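Local coordinates for protein STING-associated CdnE c-di-GMP synthase (Flavobacteriaceae, PDB 6WT8) that probably synthesises the cyclic dinucleotide c-di-GMP as the CD-NTase of a bacterial CBASS antiphage system whose receptor is a STING protein, at residues K245-M256 and C285-L296; F87-T95 and P235-N243. All coordinates share one frame; numbering follows the deposited sequence.

Interaction 1 of 2, residues K245-M256 and C285-L296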
loop_
_atom_site.group_PDB
_atom_site.type_symbol
_atom_site.label_atom_id
_atom_site.label_comp_id
_atom_site.label_asym_id
_atom_site.label_seq_id
_atom_site.Cartn_x
_atom_site.Cartn_y
_atom_site.Cartn_z
ATOM N N LYS A 245 9.931 -7.005 -2.595
ATOM C CA LYS A 245 9.733 -8.363 -2.169
ATOM C C LYS A 245 8.853 -9.155 -3.141
ATOM O O LYS A 245 9.023 -10.371 -3.259
ATOM C CB LYS A 245 9.185 -8.376 -0.731
ATOM C CG LYS A 245 9.281 -9.792 -0.202
ATOM C CD LYS A 245 8.828 -9.991 1.211
ATOM C CE LYS A 245 9.907 -10.006 2.233
ATOM N NZ LYS A 245 9.581 -11.237 3.104
ATOM N N ASP A 246 7.986 -8.470 -3.918
ATOM C CA ASP A 246 7.247 -9.209 -4.932
ATOM C C ASP A 246 8.220 -9.793 -5.949
ATOM O O ASP A 246 8.077 -10.953 -6.359
ATOM C CB ASP A 246 6.223 -8.304 -5.625
ATOM C CG ASP A 246 5.346 -9.105 -6.601
ATOM O OD1 ASP A 246 4.557 -9.950 -6.139
ATOM O OD2 ASP A 246 5.475 -8.972 -7.824
ATOM N N ILE A 247 9.253 -9.011 -6.305
ATOM C CA ILE A 247 10.253 -9.539 -7.249
ATOM C C ILE A 247 10.999 -10.724 -6.630
ATOM O O ILE A 247 11.172 -11.792 -7.258
ATOM C CB ILE A 247 11.199 -8.404 -7.651
ATOM C CG1 ILE A 247 10.448 -7.374 -8.488
ATOM C CG2 ILE A 247 12.496 -8.925 -8.358
ATOM C CD1 ILE A 247 11.181 -6.024 -8.614
ATOM N N ILE A 248 11.473 -10.556 -5.386
ATOM C CA ILE A 248 12.171 -11.649 -4.709
ATOM C C ILE A 248 11.298 -12.895 -4.611
ATOM O O ILE A 248 11.794 -14.020 -4.758
ATOM C CB ILE A 248 12.672 -11.204 -3.325
ATOM C CG1 ILE A 248 13.618 -10.034 -3.466
ATOM C CG2 ILE A 248 13.309 -12.368 -2.552
ATOM C CD1 ILE A 248 14.016 -9.397 -2.087
ATOM N N SER A 249 9.971 -12.721 -4.389
ATOM C CA SER A 249 9.042 -13.829 -4.260
ATOM C C SER A 249 8.688 -14.513 -5.576
ATOM O O SER A 249 7.789 -15.355 -5.561
ATOM C CB SER A 249 7.747 -13.305 -3.634
ATOM O OG SER A 249 6.940 -12.636 -4.591
ATOM N N ASN A 250 9.367 -14.200 -6.684
ATOM C CA ASN A 250 8.988 -14.721 -8.017
ATOM C C ASN A 250 7.551 -14.335 -8.358
ATOM O O ASN A 250 6.759 -15.110 -8.915
ATOM C CB ASN A 250 9.165 -16.264 -8.123
ATOM C CG ASN A 250 10.560 -16.711 -7.910
ATOM O OD1 ASN A 250 11.530 -15.982 -8.090
ATOM N ND2 ASN A 250 10.674 -18.015 -7.598
ATOM N N ARG A 251 7.213 -13.080 -8.034
ATOM C CA ARG A 251 5.948 -12.452 -8.447
ATOM C C ARG A 251 4.751 -13.189 -7.870
ATOM O O ARG A 251 3.730 -13.378 -8.558
ATOM C CB ARG A 251 5.861 -12.305 -9.979
ATOM C CG ARG A 251 6.985 -11.397 -10.493
ATOM C CD ARG A 251 6.965 -11.125 -11.990
ATOM N NE ARG A 251 7.343 -12.290 -12.812
ATOM C CZ ARG A 251 7.532 -12.243 -14.130
ATOM N NH1 ARG A 251 7.348 -11.096 -14.801
ATOM N NH2 ARG A 251 7.872 -13.334 -14.767
ATOM N N ARG A 252 4.852 -13.564 -6.585
ATOM C CA ARG A 252 3.733 -14.180 -5.865
ATOM C C ARG A 252 3.181 -13.334 -4.725
ATOM O O ARG A 252 1.995 -13.542 -4.344
ATOM C CB ARG A 252 4.145 -15.545 -5.301
ATOM C CG ARG A 252 4.057 -16.626 -6.443
ATOM C CD ARG A 252 5.176 -17.549 -6.331
ATOM N NE ARG A 252 5.025 -18.771 -7.107
ATOM C CZ ARG A 252 5.647 -19.008 -8.282
ATOM N NH1 ARG A 252 6.307 -18.038 -8.908
ATOM N NH2 ARG A 252 5.563 -20.230 -8.839
ATOM N N LEU A 253 3.982 -12.439 -4.135
ATOM C CA LEU A 253 3.535 -11.716 -2.933
ATOM C C LEU A 253 2.289 -10.901 -3.228
ATOM O O LEU A 253 1.323 -10.932 -2.447
ATOM C CB LEU A 253 4.656 -10.786 -2.433
ATOM C CG LEU A 253 4.219 -9.789 -1.358
ATOM C CD1 LEU A 253 3.831 -10.566 -0.110
ATOM C CD2 LEU A 253 5.382 -8.830 -1.063
ATOM N N LYS A 254 2.295 -10.142 -4.308
ATOM C CA LYS A 254 1.119 -9.299 -4.601
ATOM C C LYS A 254 -0.128 -10.133 -4.861
ATOM O O LYS A 254 -1.248 -9.710 -4.485
ATOM C CB LYS A 254 1.371 -8.392 -5.799
ATOM C CG LYS A 254 2.408 -7.315 -5.442
ATOM C CD LYS A 254 2.664 -6.456 -6.724
ATOM C CE LYS A 254 3.791 -5.483 -6.540
ATOM N NZ LYS A 254 3.886 -4.525 -7.691
ATOM N N ASN A 255 0.023 -11.307 -5.478
ATOM C CA ASN A 255 -1.139 -12.166 -5.673
ATOM C C ASN A 255 -1.741 -12.572 -4.330
ATOM O O ASN A 255 -2.975 -12.564 -4.163
ATOM C CB ASN A 255 -0.736 -13.412 -6.475
ATOM C CG ASN A 255 -0.319 -13.071 -7.890
ATOM O OD1 ASN A 255 -0.831 -12.117 -8.499
ATOM N ND2 ASN A 255 0.551 -13.908 -8.461
HETATM N N MSE A 256 -0.887 -12.838 -3.323
HETATM C CA MSE A 256 -1.406 -13.197 -1.977
HETATM C C MSE A 256 -2.100 -11.994 -1.345
HETATM O O MSE A 256 -3.177 -12.145 -0.713
HETATM C CB MSE A 256 -0.310 -13.708 -1.026
HETATM C CG MSE A 256 0.150 -15.051 -1.515
HETATM SE SE MSE A 256 1.323 -15.964 -0.150
HETATM C CE MSE A 256 2.529 -14.421 0.310
ATOM N N CYS A 285 1.290 -10.542 4.830
ATOM C CA CYS A 285 1.841 -11.263 3.665
ATOM C C CYS A 285 3.331 -11.028 3.511
ATOM O O CYS A 285 4.079 -11.960 3.180
ATOM C CB CYS A 285 1.095 -10.880 2.400
ATOM S SG CYS A 285 -0.636 -11.427 2.394
ATOM N N TYR A 286 3.775 -9.800 3.755
ATOM C CA TYR A 286 5.174 -9.432 3.607
ATOM C C TYR A 286 6.029 -10.189 4.609
ATOM O O TYR A 286 7.232 -10.405 4.378
ATOM C CB TYR A 286 5.273 -7.902 3.805
ATOM C CG TYR A 286 6.648 -7.316 3.634
ATOM C CD1 TYR A 286 7.112 -6.957 2.411
ATOM C CD2 TYR A 286 7.459 -7.115 4.738
ATOM C CE1 TYR A 286 8.381 -6.401 2.282
ATOM C CE2 TYR A 286 8.739 -6.557 4.621
ATOM C CZ TYR A 286 9.184 -6.220 3.366
ATOM O OH TYR A 286 10.435 -5.670 3.213
ATOM N N ASN A 287 5.449 -10.547 5.764
ATOM C CA ASN A 287 6.255 -11.183 6.787
ATOM C C ASN A 287 6.496 -12.677 6.490
ATOM O O ASN A 287 7.358 -13.292 7.136
ATOM C CB ASN A 287 5.561 -10.934 8.134
ATOM C CG ASN A 287 6.243 -11.621 9.294
ATOM O OD1 ASN A 287 5.667 -12.533 9.889
ATOM N ND2 ASN A 287 7.435 -11.227 9.570
ATOM N N ILE A 288 5.767 -13.274 5.534
ATOM C CA ILE A 288 5.960 -14.689 5.230
ATOM C C ILE A 288 7.332 -14.878 4.582
ATOM O O ILE A 288 7.746 -14.101 3.715
ATOM C CB ILE A 288 4.810 -15.205 4.330
ATOM C CG1 ILE A 288 3.473 -15.108 5.085
ATOM C CG2 ILE A 288 5.015 -16.678 3.924
ATOM C CD1 ILE A 288 2.213 -15.437 4.276
ATOM N N ASP A 289 8.041 -15.937 4.985
ATOM C CA ASP A 289 9.381 -16.208 4.469
ATOM C C ASP A 289 9.260 -16.589 3.005
ATOM O O ASP A 289 8.551 -17.549 2.695
ATOM C CB ASP A 289 9.998 -17.356 5.284
ATOM C CG ASP A 289 11.394 -17.805 4.782
ATOM O OD1 ASP A 289 11.933 -17.375 3.717
ATOM O OD2 ASP A 289 11.973 -18.653 5.507
ATOM N N VAL A 290 9.944 -15.852 2.101
ATOM C CA VAL A 290 9.745 -16.119 0.676
ATOM C C VAL A 290 10.117 -17.538 0.301
ATOM O O VAL A 290 9.566 -18.083 -0.662
ATOM C CB VAL A 290 10.514 -15.163 -0.254
ATOM C CG1 VAL A 290 9.896 -13.784 -0.230
ATOM C CG2 VAL A 290 12.050 -15.189 0.035
ATOM N N LYS A 291 11.080 -18.153 1.003
ATOM C CA LYS A 291 11.477 -19.502 0.596
ATOM C C LYS A 291 10.337 -20.499 0.756
ATOM O O LYS A 291 10.365 -21.572 0.133
ATOM C CB LYS A 291 12.708 -19.978 1.374
ATOM C CG LYS A 291 13.895 -19.110 1.069
ATOM C CD LYS A 291 15.216 -19.850 1.257
ATOM C CE LYS A 291 16.265 -19.211 0.377
ATOM N NZ LYS A 291 16.393 -17.767 0.731
ATOM N N LYS A 292 9.347 -20.182 1.583
ATOM C CA LYS A 292 8.246 -21.108 1.781
ATOM C C LYS A 292 7.275 -21.112 0.630
ATOM O O LYS A 292 6.551 -22.088 0.491
ATOM C CB LYS A 292 7.492 -20.782 3.059
ATOM C CG LYS A 292 8.414 -20.970 4.270
ATOM C CD LYS A 292 7.687 -20.605 5.540
ATOM C CE LYS A 292 8.643 -20.741 6.756
ATOM N NZ LYS A 292 8.094 -20.186 8.019
ATOM N N TYR A 293 7.293 -20.083 -0.230
ATOM C CA TYR A 293 6.262 -20.024 -1.243
ATOM C C TYR A 293 6.708 -19.555 -2.632
ATOM O O TYR A 293 5.878 -19.597 -3.556
ATOM C CB TYR A 293 5.108 -19.130 -0.749
ATOM C CG TYR A 293 5.388 -17.644 -0.663
ATOM C CD1 TYR A 293 5.939 -17.075 0.490
ATOM C CD2 TYR A 293 5.151 -16.834 -1.771
ATOM C CE1 TYR A 293 6.165 -15.686 0.548
ATOM C CE2 TYR A 293 5.325 -15.496 -1.719
ATOM C CZ TYR A 293 5.863 -14.941 -0.573
ATOM O OH TYR A 293 6.098 -13.567 -0.550
ATOM N N GLU A 294 7.957 -19.099 -2.822
ATOM C CA GLU A 294 8.311 -18.513 -4.106
ATOM C C GLU A 294 8.242 -19.494 -5.273
ATOM O O GLU A 294 8.171 -19.040 -6.427
ATOM C CB GLU A 294 9.697 -17.902 -4.040
ATOM C CG GLU A 294 10.824 -18.930 -3.892
ATOM C CD GLU A 294 12.145 -18.199 -3.783
ATOM O OE1 GLU A 294 12.314 -17.510 -2.763
ATOM O OE2 GLU A 294 12.956 -18.245 -4.731
ATOM N N ASP A 295 8.229 -20.807 -5.025
ATOM C CA ASP A 295 8.146 -21.764 -6.133
ATOM C C ASP A 295 6.841 -22.535 -6.111
ATOM O O ASP A 295 6.691 -23.521 -6.846
ATOM C CB ASP A 295 9.338 -22.723 -6.103
ATOM C CG ASP A 295 10.632 -22.026 -6.458
ATOM O OD1 ASP A 295 10.626 -21.196 -7.392
ATOM O OD2 ASP A 295 11.671 -22.368 -5.842
ATOM N N LEU A 296 5.890 -22.112 -5.307
ATOM C CA LEU A 296 4.621 -22.832 -5.253
ATOM C C LEU A 296 3.686 -22.393 -6.378
ATOM O O LEU A 296 3.623 -21.210 -6.741
ATOM C CB LEU A 296 3.916 -22.563 -3.921
ATOM C CG LEU A 296 4.567 -23.264 -2.713
ATOM C CD1 LEU A 296 3.689 -22.940 -1.504
ATOM C CD2 LEU A 296 4.610 -24.736 -2.891
HETATM O O HOH W 1 11.501 -13.710 3.221
HETATM O O HOH W 2 14.108 -15.164 -4.865
HETATM O O HOH W 3 12.867 -19.998 -8.025
#

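Interaction 2 of 2, residues F87-T95 and P235-N243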
loop_
_atom_site.group_PDB
_atom_site.type_symbol
_atom_site.label_atom_id
_atom_site.label_comp_id
_atom_site.label_asym_id
_atom_site.label_seq_id
_atom_site.Cartn_x
_atom_site.Cartn_y
_atom_site.Cartn_z
ATOM N N PHE A 87 7.033 16.372 -6.305
ATOM C CA PHE A 87 5.816 15.610 -6.534
ATOM C C PHE A 87 6.087 14.132 -6.442
ATOM O O PHE A 87 7.011 13.621 -7.087
ATOM C CB PHE A 87 5.216 15.922 -7.903
ATOM C CG PHE A 87 4.759 17.361 -8.035
ATOM C CD1 PHE A 87 3.532 17.724 -7.469
ATOM C CD2 PHE A 87 5.544 18.348 -8.670
ATOM C CE1 PHE A 87 3.101 19.037 -7.515
ATOM C CE2 PHE A 87 5.107 19.648 -8.717
ATOM C CZ PHE A 87 3.898 19.983 -8.122
ATOM N N GLU A 88 5.214 13.440 -5.724
ATOM C CA GLU A 88 5.299 11.997 -5.579
ATOM C C GLU A 88 3.893 11.415 -5.608
ATOM O O GLU A 88 2.911 12.094 -5.917
ATOM C CB GLU A 88 6.003 11.637 -4.262
ATOM C CG GLU A 88 7.465 12.125 -4.149
ATOM C CD GLU A 88 8.428 11.465 -5.152
ATOM O OE1 GLU A 88 8.131 10.397 -5.754
ATOM O OE2 GLU A 88 9.515 12.057 -5.321
ATOM N N ARG A 89 3.787 10.089 -5.385
ATOM C CA ARG A 89 2.508 9.398 -5.396
ATOM C C ARG A 89 2.433 8.454 -4.217
ATOM O O ARG A 89 3.449 7.944 -3.748
ATOM C CB ARG A 89 2.334 8.544 -6.677
ATOM C CG ARG A 89 2.398 9.315 -8.007
ATOM C CD ARG A 89 1.230 10.265 -8.152
ATOM N NE ARG A 89 1.333 10.852 -9.496
ATOM C CZ ARG A 89 1.979 12.003 -9.767
ATOM N NH1 ARG A 89 2.517 12.704 -8.775
ATOM N NH2 ARG A 89 2.084 12.448 -11.034
ATOM N N GLN A 90 1.215 8.165 -3.751
ATOM C CA GLN A 90 1.060 7.157 -2.700
ATOM C C GLN A 90 -0.217 6.394 -2.936
ATOM O O GLN A 90 -1.062 6.773 -3.755
ATOM C CB GLN A 90 1.020 7.735 -1.288
ATOM C CG GLN A 90 -0.158 8.722 -1.025
ATOM C CD GLN A 90 -0.256 9.202 0.392
ATOM O OE1 GLN A 90 0.709 9.173 1.157
ATOM N NE2 GLN A 90 -1.461 9.637 0.769
ATOM N N GLY A 91 -0.328 5.285 -2.198
ATOM C CA GLY A 91 -1.552 4.483 -2.310
ATOM C C GLY A 91 -1.284 3.069 -2.846
ATOM O O GLY A 91 -0.272 2.803 -3.457
ATOM N N SER A 92 -2.217 2.158 -2.583
ATOM C CA SER A 92 -2.068 0.786 -3.050
ATOM C C SER A 92 -2.018 0.683 -4.573
ATOM O O SER A 92 -1.468 -0.284 -5.104
ATOM C CB SER A 92 -3.194 -0.085 -2.518
ATOM O OG SER A 92 -4.414 0.399 -2.933
ATOM N N VAL A 93 -2.527 1.679 -5.316
ATOM C CA VAL A 93 -2.431 1.622 -6.764
ATOM C C VAL A 93 -0.965 1.647 -7.188
ATOM O O VAL A 93 -0.595 1.036 -8.190
ATOM C CB VAL A 93 -3.273 2.757 -7.389
ATOM C CG1 VAL A 93 -3.030 2.795 -8.902
ATOM C CG2 VAL A 93 -4.791 2.539 -7.111
HETATM N N MSE A 94 -0.093 2.250 -6.362
HETATM C CA MSE A 94 1.320 2.290 -6.727
HETATM C C MSE A 94 2.086 0.971 -6.591
HETATM O O MSE A 94 3.202 0.854 -7.094
HETATM C CB MSE A 94 2.066 3.348 -5.892
HETATM C CG MSE A 94 1.695 4.769 -6.313
HETATM SE SE MSE A 94 2.151 5.199 -8.167
HETATM C CE MSE A 94 4.034 5.241 -8.002
ATOM N N THR A 95 1.490 -0.006 -5.918
ATOM C CA THR A 95 1.992 -1.392 -5.958
ATOM C C THR A 95 1.071 -2.307 -6.725
ATOM O O THR A 95 1.267 -3.537 -6.708
ATOM C CB THR A 95 2.173 -1.921 -4.530
ATOM O OG1 THR A 95 0.990 -1.696 -3.775
ATOM C CG2 THR A 95 3.338 -1.197 -3.782
ATOM N N PRO A 235 4.854 6.351 3.225
ATOM C CA PRO A 235 4.178 5.649 2.128
ATOM C C PRO A 235 5.141 5.133 1.079
ATOM O O PRO A 235 4.872 4.098 0.419
ATOM C CB PRO A 235 3.249 6.721 1.522
ATOM C CG PRO A 235 3.959 8.044 1.891
ATOM C CD PRO A 235 4.517 7.801 3.289
ATOM N N PHE A 236 6.249 5.833 0.843
ATOM C CA PHE A 236 7.133 5.394 -0.228
ATOM C C PHE A 236 7.914 4.159 0.188
ATOM O O PHE A 236 8.394 3.418 -0.664
ATOM C CB PHE A 236 8.075 6.565 -0.620
ATOM C CG PHE A 236 7.381 7.854 -0.710
ATOM C CD1 PHE A 236 6.235 8.008 -1.494
ATOM C CD2 PHE A 236 7.825 8.960 0.049
ATOM C CE1 PHE A 236 5.539 9.235 -1.568
ATOM C CE2 PHE A 236 7.146 10.201 -0.042
ATOM C CZ PHE A 236 6.000 10.337 -0.820
ATOM N N LEU A 237 8.084 3.967 1.505
ATOM C CA LEU A 237 8.818 2.814 1.999
ATOM C C LEU A 237 7.986 1.548 1.851
ATOM O O LEU A 237 8.513 0.495 1.458
ATOM C CB LEU A 237 9.187 3.067 3.470
ATOM C CG LEU A 237 10.166 2.088 4.082
ATOM C CD1 LEU A 237 11.456 1.968 3.232
ATOM C CD2 LEU A 237 10.485 2.493 5.504
ATOM N N SER A 238 6.689 1.636 2.163
ATOM C CA SER A 238 5.799 0.512 1.892
ATOM C C SER A 238 5.778 0.166 0.424
ATOM O O SER A 238 5.856 -1.030 0.052
ATOM C CB SER A 238 4.390 0.838 2.381
ATOM O OG SER A 238 4.416 0.845 3.780
ATOM N N ILE A 239 5.676 1.169 -0.438
ATOM C CA ILE A 239 5.632 0.908 -1.880
ATOM C C ILE A 239 6.901 0.197 -2.312
ATOM O O ILE A 239 6.860 -0.834 -2.996
ATOM C CB ILE A 239 5.421 2.212 -2.674
ATOM C CG1 ILE A 239 4.000 2.704 -2.466
ATOM C CG2 ILE A 239 5.784 2.027 -4.135
ATOM C CD1 ILE A 239 3.836 4.186 -2.810
ATOM N N GLU A 240 8.074 0.758 -1.964
ATOM C CA GLU A 240 9.315 0.164 -2.406
ATOM C C GLU A 240 9.458 -1.248 -1.881
ATOM O O GLU A 240 9.863 -2.150 -2.624
ATOM C CB GLU A 240 10.482 1.047 -1.972
ATOM C CG GLU A 240 11.857 0.543 -2.463
ATOM C CD GLU A 240 12.081 0.735 -3.965
ATOM O OE1 GLU A 240 13.113 0.229 -4.463
ATOM O OE2 GLU A 240 11.245 1.373 -4.638
ATOM N N ARG A 241 9.150 -1.469 -0.599
ATOM C CA ARG A 241 9.421 -2.787 -0.027
ATOM C C ARG A 241 8.479 -3.852 -0.601
ATOM O O ARG A 241 8.922 -4.985 -0.837
ATOM C CB ARG A 241 9.326 -2.720 1.500
ATOM C CG ARG A 241 10.572 -2.092 2.137
ATOM C CD ARG A 241 10.363 -2.014 3.667
ATOM N NE ARG A 241 11.651 -1.519 4.206
ATOM C CZ ARG A 241 11.855 -1.233 5.495
ATOM N NH1 ARG A 241 10.885 -1.353 6.412
ATOM N NH2 ARG A 241 13.077 -0.813 5.865
ATOM N N ILE A 242 7.184 -3.513 -0.791
ATOM C CA ILE A 242 6.270 -4.475 -1.418
ATOM C C ILE A 242 6.715 -4.777 -2.847
ATOM O O ILE A 242 6.730 -5.948 -3.279
ATOM C CB ILE A 242 4.829 -3.957 -1.337
ATOM C CG1 ILE A 242 4.395 -4.066 0.134
ATOM C CG2 ILE A 242 3.915 -4.770 -2.248
ATOM C CD1 ILE A 242 3.103 -3.204 0.381
ATOM N N ASN A 243 7.096 -3.743 -3.602
ATOM C CA ASN A 243 7.519 -3.994 -4.985
ATOM C C ASN A 243 8.777 -4.855 -5.033
ATOM O O ASN A 243 8.883 -5.805 -5.838
ATOM C CB ASN A 243 7.701 -2.663 -5.709
ATOM C CG ASN A 243 6.366 -2.034 -6.097
ATOM O OD1 ASN A 243 5.327 -2.718 -6.147
ATOM N ND2 ASN A 243 6.370 -0.708 -6.351
HETATM O O HOH W 4 1.679 4.268 -0.280
#

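Interaction 1 of 2, residues K245-M256 and C285-L296
K245 starts with CG trans to its backbone N (chi1 -167°) and bends at CD and CE, which lays the chain over one face of the Y286 ring and carries NZ to Y286 O. That bond is 2.8 Å long from K245 NZ to Y286 O. The ammonium also lies almost on the ring normal, a cation-pi contact at 4.8 Å from NZ to the Y286 centroid. A water joins K245 NZ to V290 N.

Y293 holds CG between its backbone N and carbonyl carbon (chi1 71°), which turns the ring in toward M256, S249 and R252. Selenomethionine M256 covers one face: CE is 3.5 Å from Y293 CZ, and SE makes a Met-aromatic contact. R252 CB comes to the ring edge, while S249 CB touches Y293 OH.

A Schellman motif ends the first helix, with N250 at its C-prime position. N250 ND2 gives a hydrogen bond to E294 O (2.9 Å), reaching it from above the carbonyl plane. R252 grips L296 O side-on with two nitrogens, NE at 2.8 Å and NH2 at 3.0 Å. R252 NH1 turns back to N250 O, so the flat group is held in its plane from two sides. E294 O sits over its face. A leucine in place of R252 would probably leave L296 O without both of these donors and N250 O without NH1, so that the end of the turn is held less firmly.

S249 OG accepts from the backbone N of R252 and L253, an ST motif just ahead of helix 253-266.

The contact thus joins the break between helices 235-248 and 253-266 to the end of helix 278-287 and the loop after it. Helix 300-314 lies beyond, where L301 meets Y293 and I304 meets L296.

Interaction 2 of 2, residues F87-T95 and P235-N243
Strand 87-90 and helix 235-243 cross at 65°, with 8.6 Å between their axes, and the chain then turns through a short 3-10 segment, 92-95, that meets the same helix. Q90 and P235 mark the near point at the strand end, T95 and I239 the one further along.

F236 turns its ring edge to the strand: CE1 is 3.3 Å from R89 O, which lies near the ring plane. E88 CB lies 3.6 Å from F236 CE1, oblique to the ring; the carboxylate of E88 pairs with K214. P235 CG covers one face of the F236 ring. Q90 packs its CB and OE1 on P235, and its NE2 is held by D106.

I239 reaches forward with CD1, which meets M94 CB at 3.7 Å. T95 has its methyl trans to its own carbonyl carbon, and this puts CG2 against the helix. There T95 CG2 lies 3.9 Å from I242 CG2 and 3.4 Å from N243 OD1, which also takes a hydrogen bond from K254. A water bridges G91 N and P235 O, linking the two backbones.

Strand 85-90 pairs antiparallel with strand 106-112 in the mixed sheet. Helix 60-81 packs against it through F87 and R89, while I219 of strand 218-221 touches Q90, P235 and F236 beside the start of helix 235-248.

Both interactions use helix 235-248, and their centres are about 18 Å apart. Interaction 2 comes first along the chain: it joins strand 85-90 and the 3-10 turn after it to the first turns of the helix. Interaction 1 takes the C-terminal end of the helix and the start of helix 253-266. The two meet where K254 NZ reaches T95 O and N243 OD1. Y286 CE1 also packs on R241 O. The helix therefore runs from the mixed sheet to the helical part of the chain. This is consistent with the two-part build of nucleotidyltransferases of this kind, in which a sheet-containing part is joined to a helical one.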